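Local coordinates for putative aminooxidase (Propionibacterium acnes, PDB 2BAB), which probably isomerises polyunsaturated fatty acids to conjugated products with the help of a bound FAD, within the flavin-containing amine oxidoreductase family, at residues A[55-60]-A[203-208]; A[79-84]-A[197-202]; A[159-164]-A[183-188]; A[284-289]-A[360-365]. One frame throughout, in Å; residues are numbered along the deposited sequence.

Interaction 1. Residues A[55-60]-A[203-208]; sequences RYEMGA and DGTQAM. With FAD (flavin-adenine dinucleotide), chain E; BU1 (1,4-butanediol), chain G.
Thr205, at the start of helix 205-215, and Glu57 and Ala60, in the loop that passes the flavin, carry the firm hydrogen bonds of this contact in the FAD-binding part of a flavin-containing amine oxidoreductase fold; Arg55 adds the broadest touching surface. Two bonds hold the helix start. Thr205 N donates to Glu57 OE2 over 2.8 Å at 156°, using the syn lone pair of the carboxylate, while OE1 is held by Ser48. Thr205 OG1 donates to Ala60 O at 2.9 Å, approaching from above the carbonyl plane. With chi1 at 55°, OG1 stands between the backbone N and the carbonyl carbon, and this torsion turns the hydroxyl to the loop.

The polar contacts of Arg55 are more diffuse. Its chain bends at chi3, and one guanidinium face comes to lie over Asp203 O; the angles there are too poor for a hydrogen bond. At the guanidinium edge NH2 makes a weak bond to Gln206 OE1, 3.3 Å, an oxygen that also accepts from Ser48 N. NH2 pairs with Glu210 as well, while NE is held by Ser48 O. A water links NH1 to Asp203 OD1.

Packing completes the join. Gly204, whose positive phi (91°) suits glycine, has its CA 3.2 Å from Glu57 OE2. On the cofactor side, Ala60 CA approaches FAD N5 to 3.2 Å, and Ala60 CB lies 3.4 Å from FAD C4X.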
# COMPACT_ATOMS: atom_id res chain seq x y z
N ARG A 55 -4.03 -19.32 -7.89
CA ARG A 55 -3.18 -18.15 -7.75
C ARG A 55 -2.99 -17.84 -6.27
O ARG A 55 -3.94 -17.90 -5.47
CB ARG A 55 -3.76 -16.98 -8.56
CG ARG A 55 -3.74 -17.28 -10.06
CD ARG A 55 -4.44 -16.26 -10.93
NE ARG A 55 -3.64 -15.07 -11.14
CZ ARG A 55 -3.99 -14.07 -11.95
NH1 ARG A 55 -5.14 -14.10 -12.61
NH2 ARG A 55 -3.19 -13.04 -12.08
N TYR A 56 -1.75 -17.58 -5.90
CA TYR A 56 -1.39 -17.09 -4.58
C TYR A 56 -1.01 -15.63 -4.69
O TYR A 56 -0.89 -15.10 -5.79
CB TYR A 56 -0.26 -17.91 -3.96
CG TYR A 56 1.07 -17.94 -4.69
CD1 TYR A 56 2.14 -17.16 -4.26
CD2 TYR A 56 1.27 -18.77 -5.79
CE1 TYR A 56 3.36 -17.20 -4.91
CE2 TYR A 56 2.49 -18.81 -6.46
CZ TYR A 56 3.54 -18.03 -6.00
OH TYR A 56 4.77 -18.06 -6.62
N GLU A 57 -0.87 -14.98 -3.54
CA GLU A 57 -0.60 -13.55 -3.46
C GLU A 57 0.83 -13.26 -2.98
O GLU A 57 1.22 -13.62 -1.86
CB GLU A 57 -1.62 -12.86 -2.53
CG GLU A 57 -3.08 -13.07 -2.89
CD GLU A 57 -3.54 -12.26 -4.08
OE1 GLU A 57 -2.69 -11.95 -4.97
OE2 GLU A 57 -4.74 -11.92 -4.14
N MET A 58 1.61 -12.62 -3.85
CA MET A 58 2.95 -12.14 -3.52
C MET A 58 2.90 -10.69 -3.01
O MET A 58 3.85 -10.20 -2.42
CB MET A 58 3.89 -12.24 -4.72
CG MET A 58 4.44 -13.65 -4.94
SD MET A 58 5.38 -14.32 -3.56
CE MET A 58 6.65 -13.05 -3.35
N GLY A 59 1.78 -10.02 -3.24
CA GLY A 59 1.56 -8.65 -2.80
C GLY A 59 0.20 -8.54 -2.15
O GLY A 59 -0.13 -9.31 -1.25
N ALA A 60 -0.61 -7.60 -2.63
CA ALA A 60 -1.94 -7.35 -2.10
C ALA A 60 -2.85 -8.57 -2.09
O ALA A 60 -2.78 -9.44 -2.98
CB ALA A 60 -2.60 -6.19 -2.85
N ASP A 203 -9.00 -15.40 -7.91
CA ASP A 203 -8.05 -15.24 -9.01
C ASP A 203 -6.92 -14.27 -8.67
O ASP A 203 -6.06 -13.98 -9.50
CB ASP A 203 -8.81 -14.76 -10.26
CG ASP A 203 -9.90 -15.73 -10.68
OD1 ASP A 203 -9.52 -16.85 -11.09
OD2 ASP A 203 -11.10 -15.41 -10.55
N GLY A 204 -6.94 -13.77 -7.44
CA GLY A 204 -5.91 -12.87 -6.95
C GLY A 204 -6.29 -11.43 -7.21
O GLY A 204 -7.05 -11.13 -8.15
N THR A 205 -5.77 -10.53 -6.38
CA THR A 205 -6.00 -9.10 -6.56
C THR A 205 -5.50 -8.62 -7.94
O THR A 205 -6.08 -7.71 -8.53
CB THR A 205 -5.26 -8.26 -5.47
OG1 THR A 205 -3.86 -8.61 -5.49
CG2 THR A 205 -5.87 -8.51 -4.08
N GLN A 206 -4.43 -9.25 -8.45
CA GLN A 206 -3.93 -8.91 -9.79
C GLN A 206 -4.98 -9.02 -10.89
O GLN A 206 -4.99 -8.23 -11.84
CB GLN A 206 -2.74 -9.79 -10.18
CG GLN A 206 -2.04 -9.34 -11.47
CD GLN A 206 -0.79 -10.11 -11.77
OE1 GLN A 206 -0.59 -11.22 -11.26
NE2 GLN A 206 0.06 -9.56 -12.63
N ALA A 207 -5.86 -10.02 -10.78
CA ALA A 207 -6.82 -10.35 -11.83
C ALA A 207 -7.72 -9.18 -12.26
O ALA A 207 -7.87 -8.92 -13.45
CB ALA A 207 -7.69 -11.58 -11.42
N MET A 208 -8.29 -8.47 -11.30
CA MET A 208 -9.15 -7.34 -11.63
C MET A 208 -8.40 -6.19 -12.27
O MET A 208 -8.97 -5.45 -13.05
CB MET A 208 -9.95 -6.85 -10.43
CG MET A 208 -9.10 -6.31 -9.26
SD MET A 208 -9.96 -6.51 -7.69
CE MET A 208 -8.69 -6.01 -6.52
PA FAD E . 2.50 -0.10 -7.62
O1A FAD E . 1.52 -1.20 -7.31
O2A FAD E . 3.88 -0.28 -7.03
O5B FAD E . 2.70 0.01 -9.23
C5B FAD E . 3.77 0.74 -9.76
C4B FAD E . 3.90 0.39 -11.23
O4B FAD E . 4.80 1.25 -11.89
C3B FAD E . 4.40 -1.03 -11.39
O3B FAD E . 3.68 -1.68 -12.41
C2B FAD E . 5.86 -0.83 -11.74
O2B FAD E . 6.37 -1.91 -12.46
C1B FAD E . 5.80 0.48 -12.54
N9A FAD E . 7.06 1.23 -12.61
C8A FAD E . 7.97 1.45 -11.60
N7A FAD E . 8.98 2.21 -12.11
C5A FAD E . 8.72 2.47 -13.42
C6A FAD E . 9.42 3.19 -14.41
N6A FAD E . 10.66 3.63 -14.19
N1A FAD E . 8.87 3.26 -15.67
C2A FAD E . 7.65 2.65 -15.97
N3A FAD E . 6.98 1.94 -14.99
C4A FAD E . 7.51 1.85 -13.74
N1 FAD E . -3.13 -3.03 -0.61
C2 FAD E . -4.43 -3.27 -0.27
O2 FAD E . -5.30 -2.45 -0.55
N3 FAD E . -4.77 -4.46 0.37
C4 FAD E . -3.81 -5.39 0.71
O4 FAD E . -4.16 -6.44 1.31
C4X FAD E . -2.48 -5.14 0.40
N5 FAD E . -1.47 -6.00 0.79
C5X FAD E . -0.20 -5.85 0.30
C6 FAD E . 0.76 -6.82 0.56
C7 FAD E . 2.02 -6.74 -0.00
C7M FAD E . 3.05 -7.80 0.27
C8 FAD E . 2.32 -5.67 -0.82
C8M FAD E . 3.69 -5.55 -1.45
C9 FAD E . 1.36 -4.69 -1.08
C9A FAD E . 0.09 -4.76 -0.53
N10 FAD E . -0.87 -3.75 -0.69
C10 FAD E . -2.16 -3.96 -0.28
C1' FAD E . -0.55 -2.40 -1.26
C2' FAD E . -1.02 -2.26 -2.71
O2' FAD E . -0.64 -3.42 -3.45
C3' FAD E . -0.39 -1.00 -3.30
O3' FAD E . -0.66 0.11 -2.47
C4' FAD E . -0.86 -0.67 -4.73
O4' FAD E . -0.54 -1.74 -5.60
C5' FAD E . -0.20 0.64 -5.15
O5' FAD E . -0.48 0.89 -6.50
P FAD E . 0.45 1.90 -7.35
O1P FAD E . 0.00 1.84 -8.80
O2P FAD E . 0.44 3.30 -6.76
O3P FAD E . 1.94 1.35 -7.16
C1 BU1 G . -7.27 -19.24 -9.79
C2 BU1 G . -8.21 -20.44 -9.61
C3 BU1 G . -9.41 -20.08 -8.76
C4 BU1 G . -9.89 -21.25 -7.89
O5 BU1 G . -6.69 -18.89 -8.52
O6 BU1 G . -11.07 -20.85 -7.17
O HOH W 1 -7.27 -16.51 -12.64

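Interaction 2. Residues A[79-84]-A[197-202]; sequences DKVDGP and DLWTWA. With BU1 (1,4-butanediol), chain G.
Thr200 and Gly83 meet where two irregular loops cross, their touching parts running 84° apart. The crossing ties the loop after helix 68-77 to the loop before helix 205-215, with the Trp201 side chain about 7 Å from the FAD. Hydrogen bonds do most of the joining. Thr200 O takes a bond from Gly83 N at 2.9 Å, the donor lying above the carbonyl plane, and a weak one from Asp82 N. Its side chain works in the other direction: OG1 donates to Pro84 O at 2.8 Å, again from above the carbonyl plane. The third strong link is Ala202 N to Asp82 OD1, 3.0 Å and nearly straight at 165°, which meets the carboxylate on its anti side, tilted out of the carboxylate plane. Asp82 reaches it with CG between the backbone N and the carbonyl carbon (chi1 59°).

The apolar part centres on Val81. Its CG2 sits over one face of the Trp199 indole in a CH-pi contact, 3.8 Å from the centroid of the five-membered ring, and also touches Trp201 CZ2. Met74 of helix 68-77 packs on Val81 and both tryptophans. Gly83 CA packs 3.3 Å from Ala202 N, a close backbone approach at a residue with no side chain.

Each hydrogen bond has a main-chain partner, but two of the three strong ones also need the Thr200 hydroxyl or the Asp82 carboxylate; Val81 adds an apolar contact at one side.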
# COMPACT_ATOMS: atom_id res chain seq x y z
N ASP A 79 -15.63 -8.18 -12.38
CA ASP A 79 -15.06 -9.02 -11.33
C ASP A 79 -15.91 -8.98 -10.05
O ASP A 79 -16.67 -8.04 -9.82
CB ASP A 79 -13.62 -8.61 -11.06
CG ASP A 79 -12.69 -9.00 -12.18
OD1 ASP A 79 -12.58 -10.22 -12.43
OD2 ASP A 79 -12.09 -8.11 -12.84
N LYS A 80 -15.76 -10.03 -9.23
CA LYS A 80 -16.52 -10.19 -8.00
C LYS A 80 -15.58 -10.54 -6.86
O LYS A 80 -14.53 -11.17 -7.08
CB LYS A 80 -17.55 -11.32 -8.13
CG LYS A 80 -18.49 -11.22 -9.30
CD LYS A 80 -19.48 -10.10 -9.11
CE LYS A 80 -20.53 -10.09 -10.23
NZ LYS A 80 -21.32 -8.81 -10.17
N VAL A 81 -15.96 -10.14 -5.65
CA VAL A 81 -15.25 -10.55 -4.43
C VAL A 81 -15.64 -12.01 -4.20
O VAL A 81 -16.81 -12.32 -3.88
CB VAL A 81 -15.64 -9.65 -3.22
CG1 VAL A 81 -15.00 -10.17 -1.92
CG2 VAL A 81 -15.24 -8.18 -3.49
N ASP A 82 -14.70 -12.91 -4.45
CA ASP A 82 -15.02 -14.35 -4.51
C ASP A 82 -13.92 -15.26 -3.99
O ASP A 82 -13.92 -16.45 -4.29
CB ASP A 82 -15.39 -14.73 -5.96
CG ASP A 82 -14.27 -14.43 -6.96
OD1 ASP A 82 -13.13 -14.13 -6.53
OD2 ASP A 82 -14.53 -14.50 -8.19
N GLY A 83 -13.01 -14.70 -3.19
CA GLY A 83 -11.86 -15.43 -2.66
C GLY A 83 -12.18 -16.13 -1.35
O GLY A 83 -13.23 -15.93 -0.78
N PRO A 84 -11.25 -16.97 -0.86
CA PRO A 84 -11.47 -17.65 0.41
C PRO A 84 -11.51 -16.68 1.59
O PRO A 84 -10.85 -15.63 1.59
CB PRO A 84 -10.28 -18.62 0.53
CG PRO A 84 -9.52 -18.52 -0.71
CD PRO A 84 -9.93 -17.28 -1.44
N ASP A 197 -14.52 -8.58 8.19
CA ASP A 197 -15.31 -8.27 7.01
C ASP A 197 -14.36 -7.78 5.91
O ASP A 197 -14.16 -6.59 5.69
CB ASP A 197 -16.38 -7.23 7.36
CG ASP A 197 -17.42 -7.07 6.28
OD1 ASP A 197 -17.37 -7.80 5.25
OD2 ASP A 197 -18.28 -6.20 6.46
N LEU A 198 -13.74 -8.76 5.24
CA LEU A 198 -12.60 -8.51 4.39
C LEU A 198 -12.77 -9.19 3.04
O LEU A 198 -12.97 -10.40 2.95
CB LEU A 198 -11.32 -9.01 5.06
CG LEU A 198 -10.90 -8.25 6.34
CD1 LEU A 198 -9.96 -9.07 7.21
CD2 LEU A 198 -10.28 -6.92 5.98
N TRP A 199 -12.65 -8.39 1.99
CA TRP A 199 -12.69 -8.87 0.63
C TRP A 199 -11.43 -9.65 0.28
O TRP A 199 -10.33 -9.27 0.68
CB TRP A 199 -12.76 -7.69 -0.32
CG TRP A 199 -14.00 -6.88 -0.25
CD1 TRP A 199 -15.13 -7.15 0.48
CD2 TRP A 199 -14.29 -5.71 -1.02
NE1 TRP A 199 -16.09 -6.18 0.24
CE2 TRP A 199 -15.60 -5.30 -0.69
CE3 TRP A 199 -13.56 -4.97 -1.96
CZ2 TRP A 199 -16.19 -4.17 -1.26
CZ3 TRP A 199 -14.15 -3.84 -2.52
CH2 TRP A 199 -15.46 -3.45 -2.17
N THR A 200 -11.60 -10.72 -0.50
CA THR A 200 -10.47 -11.40 -1.16
C THR A 200 -10.97 -11.90 -2.53
O THR A 200 -12.17 -11.92 -2.79
CB THR A 200 -9.96 -12.64 -0.37
OG1 THR A 200 -11.03 -13.58 -0.26
CG2 THR A 200 -9.36 -12.28 1.05
N TRP A 201 -10.03 -12.32 -3.38
CA TRP A 201 -10.30 -12.74 -4.77
C TRP A 201 -9.66 -14.09 -5.08
O TRP A 201 -8.45 -14.27 -4.86
CB TRP A 201 -9.79 -11.67 -5.74
CG TRP A 201 -10.55 -10.40 -5.58
CD1 TRP A 201 -11.66 -10.04 -6.25
CD2 TRP A 201 -10.26 -9.35 -4.65
NE1 TRP A 201 -12.10 -8.80 -5.81
CE2 TRP A 201 -11.25 -8.35 -4.83
CE3 TRP A 201 -9.28 -9.16 -3.66
CZ2 TRP A 201 -11.29 -7.16 -4.05
CZ3 TRP A 201 -9.29 -7.96 -2.91
CH2 TRP A 201 -10.31 -6.98 -3.11
N ALA A 202 -10.47 -15.01 -5.60
CA ALA A 202 -10.02 -16.35 -5.94
C ALA A 202 -8.91 -16.33 -6.97
O ALA A 202 -7.98 -17.12 -6.89
CB ALA A 202 -11.23 -17.23 -6.44
C1 BU1 G . -7.27 -19.24 -9.79
C2 BU1 G . -8.21 -20.44 -9.61
C3 BU1 G . -9.41 -20.08 -8.76
C4 BU1 G . -9.89 -21.25 -7.89
O5 BU1 G . -6.69 -18.89 -8.52
O6 BU1 G . -11.07 -20.85 -7.17

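Interaction 3. Residues A[159-164]-A[183-188]; sequences DLWINP and KYLDFV. With ODD ((10E,12Z)-octadeca-10,12-dienoic acid), chain F; BU1 (1,4-butanediol), chain I; BU1 (1,4-butanediol), chain H.
Trp161, with chi1 at -101°, swings its indole across to Leu185, while Tyr184, its CG anti to the backbone N (chi1 160°), carries its hydroxyl to the Pro164 carbonyl. These groups join helix 158-162 and the residues that follow it to the sharp turn linking helices 178-184 and 187-195, in the helical part of the flavin-containing amine oxidoreductase fold beside the bound fatty acid. Leu185 centres an inverse gamma turn there, and Asp186 is the N-cap of the next helix.

Trp161 NE1 donates to Leu185 O at 2.9 Å and 159°, in the carbonyl plane and on a lone pair, with the oxygen also in the ring plane. Tyr184 OH donates to Pro164 O at 2.7 Å, the donor slightly tilted from the carbonyl plane.

Between these two bonds, the Leu185 branches press on the proline ring, CD2 lying 3.7 Å from Pro164 CG, while its CB touches Trp161 CD1. The far rim of the indole meets Phe187, whose side chain crosses it at about a right angle. Tyr184 also touches the bound octadecadienoic acid, its OH 3.5 Å from C14 of that ligand.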
# COMPACT_ATOMS: atom_id res chain seq x y z
N ASP A 159 -3.23 -1.46 20.46
CA ASP A 159 -3.31 -2.92 20.39
C ASP A 159 -4.21 -3.37 19.25
O ASP A 159 -3.95 -4.40 18.63
CB ASP A 159 -3.85 -3.55 21.69
CG ASP A 159 -2.85 -3.50 22.82
OD1 ASP A 159 -1.92 -2.65 22.76
OD2 ASP A 159 -3.01 -4.29 23.77
N LEU A 160 -5.28 -2.62 18.99
CA LEU A 160 -6.20 -2.94 17.90
C LEU A 160 -5.70 -2.45 16.54
O LEU A 160 -5.85 -3.15 15.53
CB LEU A 160 -7.57 -2.35 18.18
CG LEU A 160 -8.69 -2.82 17.24
CD1 LEU A 160 -9.15 -4.26 17.64
CD2 LEU A 160 -9.85 -1.83 17.23
N TRP A 161 -5.17 -1.23 16.51
CA TRP A 161 -4.65 -0.63 15.27
C TRP A 161 -3.35 -1.31 14.78
O TRP A 161 -3.08 -1.31 13.59
CB TRP A 161 -4.43 0.88 15.44
CG TRP A 161 -5.54 1.71 14.84
CD1 TRP A 161 -5.54 2.28 13.60
CD2 TRP A 161 -6.81 2.02 15.42
NE1 TRP A 161 -6.72 2.92 13.38
CE2 TRP A 161 -7.53 2.78 14.47
CE3 TRP A 161 -7.41 1.72 16.65
CZ2 TRP A 161 -8.80 3.25 14.71
CZ3 TRP A 161 -8.69 2.19 16.89
CH2 TRP A 161 -9.37 2.96 15.92
N ILE A 162 -2.54 -1.86 15.68
CA ILE A 162 -1.20 -2.34 15.27
C ILE A 162 -1.25 -3.53 14.31
O ILE A 162 -0.42 -3.59 13.41
CB ILE A 162 -0.29 -2.67 16.47
CG1 ILE A 162 1.16 -2.81 16.00
CG2 ILE A 162 -0.80 -3.90 17.22
CD1 ILE A 162 2.22 -2.93 17.13
N ASN A 163 -2.21 -4.44 14.51
CA ASN A 163 -2.25 -5.73 13.79
C ASN A 163 -2.34 -5.60 12.27
O ASN A 163 -1.57 -6.24 11.57
CB ASN A 163 -3.36 -6.65 14.31
CG ASN A 163 -3.20 -6.99 15.77
OD1 ASN A 163 -2.08 -7.22 16.26
ND2 ASN A 163 -4.31 -6.99 16.50
N PRO A 164 -3.30 -4.79 11.76
CA PRO A 164 -3.34 -4.54 10.31
C PRO A 164 -2.44 -3.38 9.83
O PRO A 164 -2.61 -2.91 8.72
CB PRO A 164 -4.81 -4.21 10.08
CG PRO A 164 -5.20 -3.51 11.32
CD PRO A 164 -4.43 -4.13 12.44
N LYS A 183 -5.76 7.62 7.78
CA LYS A 183 -6.36 7.68 6.45
C LYS A 183 -6.58 6.25 5.93
O LYS A 183 -7.58 5.95 5.28
CB LYS A 183 -5.49 8.53 5.52
CG LYS A 183 -5.69 10.03 5.72
CD LYS A 183 -4.66 10.85 4.93
CE LYS A 183 -4.81 12.34 5.24
NZ LYS A 183 -6.25 12.80 5.14
N TYR A 184 -5.64 5.36 6.26
CA TYR A 184 -5.75 3.94 5.94
C TYR A 184 -6.77 3.30 6.87
O TYR A 184 -7.86 2.97 6.46
CB TYR A 184 -4.38 3.27 6.07
CG TYR A 184 -4.38 1.75 6.24
CD1 TYR A 184 -5.34 0.95 5.62
CD2 TYR A 184 -3.40 1.13 7.00
CE1 TYR A 184 -5.34 -0.42 5.79
CE2 TYR A 184 -3.38 -0.24 7.16
CZ TYR A 184 -4.34 -1.01 6.56
OH TYR A 184 -4.32 -2.38 6.75
N LEU A 185 -6.39 3.14 8.14
CA LEU A 185 -7.29 2.58 9.14
C LEU A 185 -8.15 3.68 9.79
O LEU A 185 -7.99 3.98 10.97
CB LEU A 185 -6.48 1.82 10.19
CG LEU A 185 -5.79 0.54 9.69
CD1 LEU A 185 -4.53 0.17 10.52
CD2 LEU A 185 -6.78 -0.62 9.64
N ASP A 186 -9.07 4.26 9.02
CA ASP A 186 -10.10 5.11 9.59
C ASP A 186 -11.04 4.24 10.43
O ASP A 186 -10.94 3.01 10.41
CB ASP A 186 -10.85 5.93 8.54
CG ASP A 186 -11.52 5.10 7.47
OD1 ASP A 186 -11.73 3.90 7.64
OD2 ASP A 186 -11.85 5.69 6.44
N PHE A 187 -11.92 4.85 11.20
CA PHE A 187 -12.67 4.08 12.17
C PHE A 187 -13.45 2.95 11.51
O PHE A 187 -13.39 1.81 11.96
CB PHE A 187 -13.57 4.96 13.03
CG PHE A 187 -13.93 4.32 14.35
CD1 PHE A 187 -13.08 4.43 15.45
CD2 PHE A 187 -15.12 3.61 14.50
CE1 PHE A 187 -13.41 3.87 16.66
CE2 PHE A 187 -15.46 3.03 15.73
CZ PHE A 187 -14.60 3.15 16.81
N VAL A 188 -14.14 3.25 10.40
CA VAL A 188 -14.90 2.21 9.72
C VAL A 188 -14.01 1.08 9.18
O VAL A 188 -14.36 -0.08 9.31
CB VAL A 188 -15.83 2.78 8.61
CG1 VAL A 188 -16.90 3.70 9.23
CG2 VAL A 188 -15.04 3.50 7.54
O2 ODD F . -7.97 -12.94 9.13
C1 ODD F . -6.91 -12.38 8.76
O1 ODD F . -6.64 -11.23 9.15
C2 ODD F . -5.94 -13.11 7.85
C3 ODD F . -4.85 -12.17 7.30
C4 ODD F . -3.83 -12.88 6.40
C5 ODD F . -2.44 -12.21 6.42
C6 ODD F . -2.37 -11.07 5.42
C7 ODD F . -1.11 -10.22 5.36
C8 ODD F . -1.53 -8.83 4.83
C9 ODD F . -0.38 -7.99 4.32
C10 ODD F . -0.69 -6.54 3.94
C11 ODD F . -1.89 -5.94 3.93
C12 ODD F . -1.97 -4.52 3.53
C13 ODD F . -3.09 -3.78 3.45
C14 ODD F . -4.46 -4.32 3.80
C15 ODD F . -5.53 -3.27 3.50
C16 ODD F . -6.98 -3.71 3.74
C17 ODD F . -7.25 -4.35 5.10
C18 ODD F . -7.96 -3.46 6.09
C1 BU1 I . -6.61 -7.00 19.29
C2 BU1 I . -6.57 -6.55 20.73
C3 BU1 I . -7.87 -5.92 21.19
C4 BU1 I . -8.39 -6.65 22.41
O5 BU1 I . -5.61 -8.00 19.13
O6 BU1 I . -9.77 -6.40 22.57
C1 BU1 H . -17.44 6.37 16.52
C2 BU1 H . -18.92 6.05 16.33
C3 BU1 H . -19.34 4.72 16.94
C4 BU1 H . -20.61 4.18 16.30
O5 BU1 H . -16.91 6.76 15.24
O6 BU1 H . -21.57 5.23 16.12

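Interaction 4. Residues A[284-289]-A[360-365]; sequences DACLVK and EKIIEE
Leu287 and Lys361 exchange backbone hydrogen bonds, two of the five that join strand 277-288 to strand 359-373. Leu287 O accepts twice, from Glu360 N at 2.8 Å and from Lys361 N at 3.3 Å, both donors reaching it from the same face of its plane. Leu287 N returns a bond to Lys361 O at 2.8 Å. Further along, Ala285 N donates to Glu364 O and Ala285 O accepts from Ile363 N, both at 2.9 Å and 156°.

Two acids lie alongside each other at the Glu365 end. The extended Glu365 chain, its CG anti to the backbone N (chi1 -170°), puts OE2 2.6 Å from Asp284 OD1, with the carboxylate planes 79° apart. Arg345 forms a salt bridge with the same Glu365 oxygen and would be expected to ease the crowding of charge.

The pairing is antiparallel, at the edge of the mixed sheet, with strand axes 4.7 Å apart. Glu360 and Lys361 both face Leu287 in a classic beta bulge, and the register shifts by one residue again between Ala285 and Cys286.

Side chains fill both faces. On the face of Asp284 and Cys286, Ile362 brings CG2 against Asp284 OD1 and CG1 to the sulfur of Cys286. On the other, Leu287 CD1 and Ala285 CB touch Ile363, next to Tyr56 and Tyr51. At the outer end the Lys289 chain crosses that of Glu360 at about a right angle, CE lying 3.5 Å from Glu360 OE2.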
# COMPACT_ATOMS: atom_id res chain seq x y z
N ASP A 284 7.79 -14.20 1.74
CA ASP A 284 8.26 -15.51 1.33
C ASP A 284 7.08 -16.43 1.09
O ASP A 284 6.24 -16.63 1.98
CB ASP A 284 9.16 -16.12 2.38
CG ASP A 284 10.53 -15.48 2.42
OD1 ASP A 284 11.48 -16.13 1.92
OD2 ASP A 284 10.66 -14.36 2.98
N ALA A 285 7.00 -16.94 -0.14
CA ALA A 285 6.01 -17.94 -0.52
C ALA A 285 6.55 -19.36 -0.17
O ALA A 285 7.48 -19.86 -0.82
CB ALA A 285 5.66 -17.82 -2.01
N CYS A 286 5.95 -19.98 0.84
CA CYS A 286 6.48 -21.20 1.43
C CYS A 286 5.56 -22.40 1.26
O CYS A 286 4.33 -22.26 1.26
CB CYS A 286 6.71 -21.03 2.93
SG CYS A 286 7.73 -19.64 3.40
N LEU A 287 6.18 -23.56 1.13
CA LEU A 287 5.54 -24.86 1.31
C LEU A 287 5.92 -25.28 2.72
O LEU A 287 7.09 -25.18 3.09
CB LEU A 287 6.04 -25.87 0.27
CG LEU A 287 5.64 -25.58 -1.18
CD1 LEU A 287 6.27 -26.64 -2.15
CD2 LEU A 287 4.12 -25.58 -1.31
N VAL A 288 4.95 -25.71 3.51
CA VAL A 288 5.19 -26.03 4.91
C VAL A 288 4.65 -27.42 5.29
O VAL A 288 3.66 -27.89 4.72
CB VAL A 288 4.58 -24.97 5.88
CG1 VAL A 288 5.05 -23.56 5.54
CG2 VAL A 288 3.06 -25.02 5.90
N LYS A 289 5.31 -28.06 6.25
CA LYS A 289 4.77 -29.25 6.92
C LYS A 289 3.90 -28.84 8.12
O LYS A 289 3.97 -27.69 8.59
CB LYS A 289 5.91 -30.14 7.39
CG LYS A 289 6.56 -30.95 6.27
CD LYS A 289 7.69 -31.84 6.79
CE LYS A 289 8.27 -32.70 5.65
NZ LYS A 289 9.22 -33.75 6.17
N GLU A 360 9.21 -26.38 4.40
CA GLU A 360 9.90 -27.38 3.57
C GLU A 360 10.61 -26.76 2.37
O GLU A 360 11.59 -27.32 1.90
CB GLU A 360 8.99 -28.49 2.96
CG GLU A 360 7.57 -28.57 3.36
CD GLU A 360 6.87 -29.85 2.85
OE1 GLU A 360 5.65 -29.78 2.60
OE2 GLU A 360 7.52 -30.93 2.74
N LYS A 361 10.09 -25.65 1.86
CA LYS A 361 10.62 -25.03 0.65
C LYS A 361 10.13 -23.58 0.58
O LYS A 361 8.96 -23.30 0.85
CB LYS A 361 10.11 -25.80 -0.58
CG LYS A 361 10.77 -25.48 -1.95
CD LYS A 361 12.08 -26.23 -2.20
CE LYS A 361 11.95 -27.77 -2.31
NZ LYS A 361 11.49 -28.30 -3.64
N ILE A 362 11.03 -22.68 0.19
CA ILE A 362 10.67 -21.32 -0.23
C ILE A 362 10.73 -21.27 -1.76
O ILE A 362 11.80 -21.47 -2.35
CB ILE A 362 11.61 -20.27 0.39
CG1 ILE A 362 11.53 -20.33 1.93
CG2 ILE A 362 11.26 -18.88 -0.13
CD1 ILE A 362 12.65 -19.54 2.67
N ILE A 363 9.58 -21.05 -2.41
CA ILE A 363 9.57 -21.06 -3.87
C ILE A 363 9.72 -19.66 -4.46
O ILE A 363 10.11 -19.52 -5.62
CB ILE A 363 8.32 -21.80 -4.48
CG1 ILE A 363 7.09 -20.91 -4.53
CG2 ILE A 363 8.03 -23.14 -3.76
CD1 ILE A 363 6.06 -21.36 -5.55
N GLU A 364 9.41 -18.63 -3.68
CA GLU A 364 9.48 -17.25 -4.17
C GLU A 364 9.75 -16.33 -2.96
O GLU A 364 9.30 -16.60 -1.83
CB GLU A 364 8.18 -16.84 -4.91
CG GLU A 364 8.32 -15.60 -5.80
CD GLU A 364 7.13 -15.29 -6.66
OE1 GLU A 364 6.19 -16.12 -6.74
OE2 GLU A 364 7.14 -14.19 -7.27
N GLU A 365 10.51 -15.27 -3.20
CA GLU A 365 10.82 -14.29 -2.18
C GLU A 365 10.99 -12.92 -2.81
O GLU A 365 11.62 -12.78 -3.87
CB GLU A 365 12.08 -14.67 -1.42
CG GLU A 365 12.34 -13.82 -0.18
CD GLU A 365 13.66 -14.14 0.44
OE1 GLU A 365 14.65 -13.61 -0.07
OE2 GLU A 365 13.73 -14.94 1.40

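In the fold
Interactions 1 and 3 are buried, whereas interactions 2 and 4 are partly buried and reach the surface. Interactions 1 and 2 adjoin, their centres about 10 Å apart: residues 197-202 lead directly into 203-208, Met208 packs on Trp201, and both contacts bind the same butanediol. Interaction 1 also meets interaction 4, since Tyr56 probably hydrogen-bonds Glu364 and packs on Ala285. Interaction 3 stands apart in the helical region, touching none of the others. The chemistry follows place: side chains grip a helix start beside FAD in interaction 1, loop backbones cross in 2, aromatic donors reach carbonyls in 3, Tyr184 beside the fatty acid, and sheet pairing dominates in 4.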